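Local coordinates for protein KmHsv2 (Kluyveromyces marxianus, PDB 3VU4) that probably binds phosphoinositides through a seven-bladed beta-propeller, as a PROPPIN relative of the autophagy protein Atg18, at residues 245-250 with 309-314; 298-303 with 321-326; 326-331 with 348-353. One frame throughout, in Å; residues are numbered along the deposited sequence.

Interaction 1: residues 245-250 with 309-314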
loop_
_atom_site.group_PDB
_atom_site.type_symbol
_atom_site.label_atom_id
_atom_site.label_comp_id
_atom_site.label_asym_id
_atom_site.label_seq_id
_atom_site.Cartn_x
_atom_site.Cartn_y
_atom_site.Cartn_z
ATOM N N ASP A 245 -1.107 -1.918 8.059
ATOM C CA ASP A 245 -0.997 -1.949 6.613
ATOM C C ASP A 245 -1.747 -3.144 6.029
ATOM O O ASP A 245 -1.984 -4.153 6.703
ATOM C CB ASP A 245 0.469 -1.947 6.175
ATOM C CG ASP A 245 0.642 -1.465 4.736
ATOM O OD1 ASP A 245 -0.363 -1.017 4.137
ATOM O OD2 ASP A 245 1.782 -1.527 4.207
ATOM N N MET A 246 -2.127 -3.001 4.767
ATOM C CA MET A 246 -2.887 -4.016 4.057
ATOM C C MET A 246 -2.456 -3.938 2.604
ATOM O O MET A 246 -2.532 -2.876 1.992
ATOM C CB MET A 246 -4.371 -3.705 4.222
ATOM C CG MET A 246 -5.299 -4.504 3.374
ATOM S SD MET A 246 -6.964 -4.361 4.044
ATOM C CE MET A 246 -7.387 -2.677 3.585
ATOM N N LYS A 247 -1.983 -5.062 2.069
ATOM C CA LYS A 247 -1.495 -5.135 0.691
ATOM C C LYS A 247 -1.976 -6.402 -0.048
ATOM O O LYS A 247 -2.234 -7.440 0.574
ATOM C CB LYS A 247 0.027 -5.066 0.713
ATOM C CG LYS A 247 0.620 -3.771 0.205
ATOM C CD LYS A 247 -0.059 -2.546 0.775
ATOM C CE LYS A 247 0.695 -1.280 0.392
ATOM N NZ LYS A 247 2.063 -1.205 1.005
ATOM N N TRP A 248 -2.091 -6.303 -1.374
ATOM C CA TRP A 248 -2.573 -7.399 -2.234
ATOM C C TRP A 248 -1.457 -8.207 -2.890
ATOM O O TRP A 248 -0.437 -7.646 -3.288
ATOM C CB TRP A 248 -3.436 -6.847 -3.374
ATOM C CG TRP A 248 -4.785 -6.254 -3.017
ATOM C CD1 TRP A 248 -5.044 -4.980 -2.583
ATOM C CD2 TRP A 248 -6.064 -6.881 -3.199
ATOM N NE1 TRP A 248 -6.401 -4.773 -2.495
ATOM C CE2 TRP A 248 -7.053 -5.923 -2.865
ATOM C CE3 TRP A 248 -6.468 -8.161 -3.611
ATOM C CZ2 TRP A 248 -8.427 -6.201 -2.942
ATOM C CZ3 TRP A 248 -7.830 -8.441 -3.684
ATOM C CH2 TRP A 248 -8.795 -7.462 -3.348
ATOM N N SER A 249 -1.646 -9.515 -3.032
ATOM C CA SER A 249 -0.620 -10.321 -3.696
ATOM C C SER A 249 -0.659 -9.930 -5.177
ATOM O O SER A 249 -1.660 -9.407 -5.661
ATOM C CB SER A 249 -0.879 -11.820 -3.505
ATOM O OG SER A 249 -2.151 -12.199 -3.998
ATOM N N THR A 250 0.429 -10.177 -5.891
ATOM C CA THR A 250 0.526 -9.779 -7.295
ATOM C C THR A 250 -0.584 -10.218 -8.257
ATOM O O THR A 250 -0.907 -9.482 -9.188
ATOM C CB THR A 250 1.901 -10.164 -7.865
ATOM O OG1 THR A 250 2.125 -11.567 -7.697
ATOM C CG2 THR A 250 2.992 -9.398 -7.133
ATOM N N CYS A 309 5.261 -0.076 10.129
ATOM C CA CYS A 309 5.861 -0.836 9.045
ATOM C C CYS A 309 5.000 -0.722 7.809
ATOM O O CYS A 309 3.896 -0.173 7.861
ATOM C CB CYS A 309 6.034 -2.320 9.423
ATOM S SG CYS A 309 4.506 -3.289 9.654
ATOM N N LYS A 310 5.529 -1.224 6.697
ATOM C CA LYS A 310 4.826 -1.232 5.417
ATOM C C LYS A 310 5.138 -2.566 4.789
ATOM O O LYS A 310 6.267 -3.046 4.885
ATOM C CB LYS A 310 5.303 -0.094 4.506
ATOM C CG LYS A 310 4.846 1.254 5.005
ATOM C CD LYS A 310 5.040 2.378 4.012
ATOM C CE LYS A 310 4.510 3.665 4.634
ATOM N NZ LYS A 310 4.677 4.860 3.772
ATOM N N ILE A 311 4.139 -3.178 4.169
ATOM C CA ILE A 311 4.353 -4.473 3.545
ATOM C C ILE A 311 4.113 -4.398 2.048
ATOM O O ILE A 311 3.508 -3.449 1.544
ATOM C CB ILE A 311 3.446 -5.549 4.190
ATOM C CG1 ILE A 311 1.977 -5.289 3.871
ATOM C CG2 ILE A 311 3.606 -5.507 5.713
ATOM C CD1 ILE A 311 1.022 -6.157 4.671
ATOM N N ALA A 312 4.613 -5.392 1.331
ATOM C CA ALA A 312 4.442 -5.430 -0.111
ATOM C C ALA A 312 4.684 -6.839 -0.621
ATOM O O ALA A 312 5.680 -7.480 -0.269
ATOM C CB ALA A 312 5.403 -4.456 -0.780
ATOM N N TRP A 313 3.756 -7.336 -1.429
ATOM C CA TRP A 313 3.925 -8.667 -1.993
ATOM C C TRP A 313 4.913 -8.512 -3.130
ATOM O O TRP A 313 4.912 -7.500 -3.826
ATOM C CB TRP A 313 2.603 -9.219 -2.519
ATOM C CG TRP A 313 1.614 -9.546 -1.442
ATOM C CD1 TRP A 313 0.810 -8.670 -0.769
ATOM C CD2 TRP A 313 1.299 -10.848 -0.936
ATOM N NE1 TRP A 313 0.008 -9.348 0.117
ATOM C CE2 TRP A 313 0.288 -10.685 0.035
ATOM C CE3 TRP A 313 1.769 -12.137 -1.214
ATOM C CZ2 TRP A 313 -0.262 -11.767 0.731
ATOM C CZ3 TRP A 313 1.221 -13.213 -0.524
ATOM C CH2 TRP A 313 0.216 -13.019 0.438
ATOM N N ILE A 314 5.781 -9.496 -3.300
ATOM C CA ILE A 314 6.771 -9.442 -4.362
ATOM C C ILE A 314 6.526 -10.593 -5.322
ATOM O O ILE A 314 7.273 -10.790 -6.274
ATOM C CB ILE A 314 8.209 -9.530 -3.799
ATOM C CG1 ILE A 314 8.403 -10.831 -3.024
ATOM C CG2 ILE A 314 8.476 -8.345 -2.902
ATOM C CD1 ILE A 314 9.848 -11.094 -2.628
HETATM O O HOH W 1 1.583 -5.290 -2.606
#

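Interaction 2: residues 298-303 with 321-326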
loop_
_atom_site.group_PDB
_atom_site.type_symbol
_atom_site.label_atom_id
_atom_site.label_comp_id
_atom_site.label_asym_id
_atom_site.label_seq_id
_atom_site.Cartn_x
_atom_site.Cartn_y
_atom_site.Cartn_z
ATOM N N PHE A 298 0.535 -15.131 11.548
ATOM C CA PHE A 298 1.932 -15.211 11.936
ATOM C C PHE A 298 2.327 -14.063 12.865
ATOM O O PHE A 298 2.064 -12.903 12.578
ATOM C CB PHE A 298 2.779 -15.174 10.670
ATOM C CG PHE A 298 4.239 -15.375 10.902
ATOM C CD1 PHE A 298 4.788 -16.653 10.889
ATOM C CD2 PHE A 298 5.084 -14.281 11.078
ATOM C CE1 PHE A 298 6.153 -16.830 11.038
ATOM C CE2 PHE A 298 6.456 -14.450 11.229
ATOM C CZ PHE A 298 6.993 -15.719 11.208
ATOM N N LYS A 299 2.961 -14.392 13.981
ATOM C CA LYS A 299 3.396 -13.366 14.923
ATOM C C LYS A 299 4.796 -12.877 14.572
ATOM O O LYS A 299 5.763 -13.639 14.566
ATOM C CB LYS A 299 3.346 -13.901 16.358
ATOM C CG LYS A 299 1.922 -14.251 16.797
ATOM C CD LYS A 299 1.819 -14.573 18.282
ATOM C CE LYS A 299 0.368 -14.846 18.682
ATOM N NZ LYS A 299 0.214 -15.173 20.136
ATOM N N LEU A 300 4.879 -11.591 14.255
ATOM C CA LEU A 300 6.135 -10.974 13.867
ATOM C C LEU A 300 7.045 -10.730 15.064
ATOM O O LEU A 300 6.583 -10.502 16.185
ATOM C CB LEU A 300 5.851 -9.667 13.125
ATOM C CG LEU A 300 5.038 -9.891 11.842
ATOM C CD1 LEU A 300 4.388 -8.587 11.375
ATOM C CD2 LEU A 300 5.950 -10.504 10.769
ATOM N N SER A 301 8.345 -10.801 14.805
ATOM C CA SER A 301 9.367 -10.604 15.818
ATOM C C SER A 301 9.920 -9.188 15.754
ATOM O O SER A 301 10.632 -8.841 14.820
ATOM C CB SER A 301 10.504 -11.605 15.597
ATOM O OG SER A 301 11.662 -11.243 16.327
ATOM N N VAL A 302 9.598 -8.365 16.742
ATOM C CA VAL A 302 10.109 -7.004 16.743
ATOM C C VAL A 302 10.478 -6.504 18.150
ATOM O O VAL A 302 9.861 -6.901 19.137
ATOM C CB VAL A 302 9.087 -6.039 16.089
ATOM C CG1 VAL A 302 7.834 -5.916 16.964
ATOM C CG2 VAL A 302 9.755 -4.683 15.840
ATOM N N ASP A 303 11.494 -5.644 18.240
ATOM C CA ASP A 303 11.916 -5.116 19.533
ATOM C C ASP A 303 10.930 -4.074 20.043
ATOM O O ASP A 303 9.997 -3.711 19.340
ATOM C CB ASP A 303 13.334 -4.528 19.461
ATOM C CG ASP A 303 13.473 -3.427 18.425
ATOM O OD1 ASP A 303 12.647 -2.487 18.421
ATOM O OD2 ASP A 303 14.429 -3.498 17.624
ATOM N N VAL A 321 8.380 -7.072 4.507
ATOM C CA VAL A 321 7.935 -6.185 5.562
ATOM C C VAL A 321 9.131 -5.290 5.842
ATOM O O VAL A 321 10.255 -5.777 6.026
ATOM C CB VAL A 321 7.553 -6.968 6.824
ATOM C CG1 VAL A 321 7.250 -6.000 7.967
ATOM C CG2 VAL A 321 6.331 -7.847 6.532
ATOM N N VAL A 322 8.900 -3.983 5.819
ATOM C CA VAL A 322 9.969 -3.037 6.077
ATOM C C VAL A 322 9.722 -2.311 7.398
ATOM O O VAL A 322 8.659 -1.711 7.610
ATOM C CB VAL A 322 10.084 -2.012 4.939
ATOM C CG1 VAL A 322 11.264 -1.061 5.194
ATOM C CG2 VAL A 322 10.260 -2.742 3.630
ATOM N N TRP A 323 10.708 -2.392 8.288
ATOM C CA TRP A 323 10.621 -1.745 9.589
ATOM C C TRP A 323 11.476 -0.484 9.546
ATOM O O TRP A 323 12.705 -0.567 9.527
ATOM C CB TRP A 323 11.140 -2.684 10.674
ATOM C CG TRP A 323 10.449 -4.007 10.713
ATOM C CD1 TRP A 323 10.893 -5.192 10.174
ATOM C CD2 TRP A 323 9.185 -4.293 11.330
ATOM N NE1 TRP A 323 9.980 -6.193 10.427
ATOM C CE2 TRP A 323 8.927 -5.671 11.130
ATOM C CE3 TRP A 323 8.247 -3.518 12.028
ATOM C CZ2 TRP A 323 7.768 -6.290 11.612
ATOM C CZ3 TRP A 323 7.093 -4.136 12.504
ATOM C CH2 TRP A 323 6.866 -5.509 12.292
ATOM N N PRO A 324 10.843 0.702 9.526
ATOM C CA PRO A 324 11.622 1.946 9.476
ATOM C C PRO A 324 12.597 2.178 10.627
ATOM O O PRO A 324 13.683 2.704 10.396
ATOM C CB PRO A 324 10.546 3.037 9.374
ATOM C CG PRO A 324 9.380 2.431 10.071
ATOM C CD PRO A 324 9.399 0.989 9.588
ATOM N N HIS A 325 12.237 1.766 11.844
ATOM C CA HIS A 325 13.095 1.965 13.020
ATOM C C HIS A 325 14.423 1.188 13.054
ATOM O O HIS A 325 15.382 1.638 13.672
ATOM C CB HIS A 325 12.308 1.697 14.316
ATOM C CG HIS A 325 12.202 0.247 14.682
ATOM N ND1 HIS A 325 11.644 -0.699 13.846
ATOM C CD2 HIS A 325 12.575 -0.417 15.802
ATOM C CE1 HIS A 325 11.678 -1.881 14.436
ATOM N NE2 HIS A 325 12.238 -1.738 15.624
ATOM N N THR A 326 14.500 0.027 12.421
ATOM C CA THR A 326 15.770 -0.696 12.406
ATOM C C THR A 326 16.242 -0.793 10.965
ATOM O O THR A 326 17.259 -1.420 10.681
ATOM C CB THR A 326 15.647 -2.135 12.969
ATOM O OG1 THR A 326 14.718 -2.890 12.178
ATOM C CG2 THR A 326 15.178 -2.105 14.420
#

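Interaction 3: residues 326-331 with 348-353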
loop_
_atom_site.group_PDB
_atom_site.type_symbol
_atom_site.label_atom_id
_atom_site.label_comp_id
_atom_site.label_asym_id
_atom_site.label_seq_id
_atom_site.Cartn_x
_atom_site.Cartn_y
_atom_site.Cartn_z
ATOM N N THR A 326 14.500 0.027 12.421
ATOM C CA THR A 326 15.770 -0.696 12.406
ATOM C C THR A 326 16.242 -0.793 10.965
ATOM O O THR A 326 17.259 -1.420 10.681
ATOM C CB THR A 326 15.647 -2.135 12.969
ATOM O OG1 THR A 326 14.718 -2.890 12.178
ATOM C CG2 THR A 326 15.178 -2.105 14.420
ATOM N N ARG A 327 15.495 -0.151 10.068
ATOM C CA ARG A 327 15.776 -0.163 8.633
ATOM C C ARG A 327 16.035 -1.580 8.152
ATOM O O ARG A 327 16.956 -1.836 7.368
ATOM C CB ARG A 327 16.965 0.739 8.290
ATOM C CG ARG A 327 16.564 2.176 8.011
ATOM C CD ARG A 327 17.747 3.054 7.619
ATOM N NE ARG A 327 18.737 3.173 8.692
ATOM C CZ ARG A 327 19.881 2.488 8.741
ATOM N NH1 ARG A 327 20.716 2.662 9.759
ATOM N NH2 ARG A 327 20.199 1.640 7.763
ATOM N N MET A 328 15.206 -2.503 8.629
ATOM C CA MET A 328 15.325 -3.902 8.251
ATOM C C MET A 328 14.202 -4.362 7.330
ATOM O O MET A 328 13.066 -3.891 7.433
ATOM C CB MET A 328 15.377 -4.766 9.504
ATOM C CG MET A 328 16.738 -5.384 9.668
ATOM S SD MET A 328 17.090 -5.974 11.301
ATOM C CE MET A 328 17.819 -4.526 12.031
ATOM N N ILE A 329 14.528 -5.256 6.405
ATOM C CA ILE A 329 13.521 -5.771 5.493
ATOM C C ILE A 329 13.511 -7.293 5.527
ATOM O O ILE A 329 14.505 -7.961 5.225
ATOM C CB ILE A 329 13.735 -5.258 4.044
ATOM C CG1 ILE A 329 12.658 -5.847 3.135
ATOM C CG2 ILE A 329 15.127 -5.608 3.544
ATOM C CD1 ILE A 329 12.610 -5.234 1.759
ATOM N N GLU A 330 12.365 -7.828 5.923
ATOM C CA GLU A 330 12.163 -9.264 6.039
ATOM C C GLU A 330 11.301 -9.814 4.910
ATOM O O GLU A 330 10.278 -9.232 4.559
ATOM C CB GLU A 330 11.523 -9.559 7.396
ATOM C CG GLU A 330 12.529 -9.572 8.529
ATOM C CD GLU A 330 12.000 -8.965 9.799
ATOM O OE1 GLU A 330 10.782 -9.041 10.035
ATOM O OE2 GLU A 330 12.815 -8.424 10.573
ATOM N N THR A 331 11.719 -10.940 4.347
ATOM C CA THR A 331 10.998 -11.573 3.255
ATOM C C THR A 331 10.266 -12.806 3.767
ATOM O O THR A 331 10.884 -13.716 4.324
ATOM C CB THR A 331 11.973 -11.971 2.140
ATOM O OG1 THR A 331 12.624 -10.794 1.652
ATOM C CG2 THR A 331 11.247 -12.649 0.995
ATOM N N ASP A 348 11.878 -16.178 5.280
ATOM C CA ASP A 348 13.021 -16.675 4.535
ATOM C C ASP A 348 14.263 -15.815 4.675
ATOM O O ASP A 348 15.383 -16.328 4.613
ATOM C CB ASP A 348 12.687 -16.807 3.046
ATOM C CG ASP A 348 11.791 -17.997 2.751
ATOM O OD1 ASP A 348 11.987 -19.068 3.373
ATOM O OD2 ASP A 348 10.898 -17.867 1.885
ATOM N N GLN A 349 14.075 -14.514 4.873
ATOM C CA GLN A 349 15.207 -13.609 4.966
ATOM C C GLN A 349 15.018 -12.411 5.877
ATOM O O GLN A 349 13.927 -11.860 5.990
ATOM C CB GLN A 349 15.554 -13.075 3.574
ATOM C CG GLN A 349 16.333 -14.006 2.686
ATOM C CD GLN A 349 17.752 -13.507 2.438
ATOM O OE1 GLN A 349 18.634 -13.627 3.298
ATOM N NE2 GLN A 349 17.973 -12.931 1.260
ATOM N N ARG A 350 16.116 -12.009 6.503
ATOM C CA ARG A 350 16.151 -10.842 7.364
ATOM C C ARG A 350 17.451 -10.129 7.034
ATOM O O ARG A 350 18.534 -10.643 7.302
ATOM C CB ARG A 350 16.144 -11.223 8.848
ATOM C CG ARG A 350 16.641 -10.095 9.764
ATOM C CD ARG A 350 15.655 -9.814 10.882
ATOM N NE ARG A 350 15.447 -11.018 11.670
ATOM C CZ ARG A 350 14.312 -11.346 12.265
ATOM N NH1 ARG A 350 13.253 -10.564 12.176
ATOM N NH2 ARG A 350 14.240 -12.477 12.942
ATOM N N GLU A 351 17.341 -8.964 6.410
ATOM C CA GLU A 351 18.521 -8.185 6.073
ATOM C C GLU A 351 18.286 -6.728 6.379
ATOM O O GLU A 351 17.155 -6.311 6.618
ATOM C CB GLU A 351 18.912 -8.373 4.608
ATOM C CG GLU A 351 17.805 -8.206 3.604
ATOM C CD GLU A 351 18.109 -8.972 2.329
ATOM O OE1 GLU A 351 19.202 -8.757 1.757
ATOM O OE2 GLU A 351 17.263 -9.792 1.906
ATOM N N GLN A 352 19.361 -5.955 6.405
ATOM C CA GLN A 352 19.234 -4.546 6.710
ATOM C C GLN A 352 19.470 -3.678 5.501
ATOM O O GLN A 352 20.316 -3.979 4.666
ATOM C CB GLN A 352 20.212 -4.125 7.807
ATOM C CG GLN A 352 19.962 -2.697 8.267
ATOM C CD GLN A 352 20.948 -2.234 9.301
ATOM O OE1 GLN A 352 22.136 -2.052 9.014
ATOM N NE2 GLN A 352 20.467 -2.042 10.524
ATOM N N LEU A 353 18.701 -2.601 5.414
ATOM C CA LEU A 353 18.837 -1.656 4.323
ATOM C C LEU A 353 20.038 -0.761 4.643
ATOM O O LEU A 353 20.005 0.039 5.576
ATOM C CB LEU A 353 17.545 -0.851 4.184
ATOM C CG LEU A 353 16.380 -1.738 3.738
ATOM C CD1 LEU A 353 15.089 -0.960 3.727
ATOM C CD2 LEU A 353 16.675 -2.287 2.355
HETATM O O HOH W 2 14.736 -9.767 3.243
#

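Interaction 1: residues 245-250 with 309-314
D245 and K247 grip I311 across the seam between two propeller blades, an example of innermost strands joined by side chains and not by a beta ladder: strands 245-248 and 310-313 run nearly parallel, 9° apart, with axes 6.3 Å from each other. Among the polar links, D245 OD2 accepts the backbone N of I311 at 2.9 Å on the anti side of its carboxylate, while its syn lone pair takes K247 NZ in a salt bridge along the same strand. Bends at chi2 and chi4 fold K247 over so that NZ also reaches I311 O, 2.7 Å away. One acid-base pair therefore serves both the N-H and the C=O of a buried residue. Further on, W313 NE1 donates to K247 O at 3.0 Å, a bent bond arriving well above the carbonyl plane, and a water bridges W248 O and W313 N. The apolar contacts centre on the indole, one face of which carries S249 CB in a CH-pi contact 3.6 Å from the centroid of the six-membered ring. Replacing W313 by an alanine would probably leave K247 O without its indole donor and open a gap against S249. I311 CG1 also packs on K247 CB. Strand 254-259 flanks the seam, with V258 against I311 and A256 against W313; strand 318-323 backs I311 and W313 through V321 and L319, and R202 forms a salt bridge with D245 OD1.

Interaction 2: residues 298-303 with 321-326
W323 receives L300 and V302 from a chain running past it at a distance, a worked case of side chains alone tying an inter-blade connection to the next blade; even the closest CA atoms, those of V302 and W323, are 8.9 Å apart. The apolar part is built round the indole. V302 CG2 stands over one face, 4.3 Å from W323 CE3 and off toward the rim, with V321 CG1 of the indole's own strand on the opposite face. L300 comes to the edge instead, its CD1 lying 4.1 Å from W323 CH2. The same V302 methyl, placed anti to its backbone N (chi1 68° for the other branch, CG1), also meets H325 CE1 at 3.7 Å.

The polar part is a His-carboxylate hydrogen bond. H325 NE2 donates to D303 OD1 at 2.9 Å, within the imidazole plane but on a bent path of 133°, and the carboxylate stands almost upright to the ring, 80° from it. OD1 takes a second bond from the backbone N of H305, which helps fix the carboxylate's rotation, while D303 OD2 rests against T326 CG2 at 3.6 Å. That methyl in turn lies over a face of H325.

Around this surface contact, F332 of strand 328-337 touches L300. V306 and C309 add to the packing on W323, and strand 24-27 meets V322 and P324 through Y25.

Interaction 3: residues 326-331 with 348-353
E330 and R350 lie side by side on the outer beta hairpin of a propeller blade, that of strands 328-337 and 342-352, paired here over 328-331 and 348-352. It illustrates how cross-strand pairs find their conformations in an antiparallel ladder with a bulge at either end. E330 bends at chi2 and R350 at chi2 and chi3 (59° for the latter), which brings R350 NH1 to 2.7 Å from E330 OE2 in a salt bridge. E330 OE2 lies in the guanidinium plane of R350, at its edge, yet NH1 meets that oxygen from far above the carboxylate plane, the two groups standing 89° apart. OE1 is engaged by W323 NE1, so each oxygen of the acid has a partner and the carboxylate has little freedom to turn.

M328, on the same face, sets SD 4.1 Å from R350 CD, with CE near Q352 NE2. Extended beyond CG, and with CG anti to its backbone N (chi1 -172°), Q352 reaches across the pair, past R327 O, to donate NE2 to T326 O at 3.3 Å. R327 belongs with M328 to a G1 bulge facing W323, and its NH2 makes a weak bond to L353 O. L353 N, by contrast, gives R327 O a straight bond of 2.7 Å.

On the other face I329 CG2 packs on L353 CD2 at 3.9 Å and beside E351 CG. At the far end a classic bulge sets D348 and Q349 opposite T331, whose O accepts D348 N at 2.8 Å. One water there donates to I329 O and to E351 OE2, and accepts from T331 OG1 at 2.8 Å.

How the interactions relate
All three contacts involve the last propeller blade, the sheet of strands 310-313, 318-323, 328-337 and 342-352. Interaction 1 lies about 6 Å from the centre of the chain; interactions 2 and 3 lie some 17 and 18 Å out, their own centres 9 Å apart. Interactions 1 and 2 join it to the preceding blade, through that blade's first strand, 243-248, and the chain leaving its last, 296-299; their segments alternate along the chain. Interaction 3 follows them and completes the blade's edge, sharing T326 with interaction 2. Backbone bonds K310-V322 and V321-E330 run between them, so the blade's own halves of all three contacts lie in one sheet.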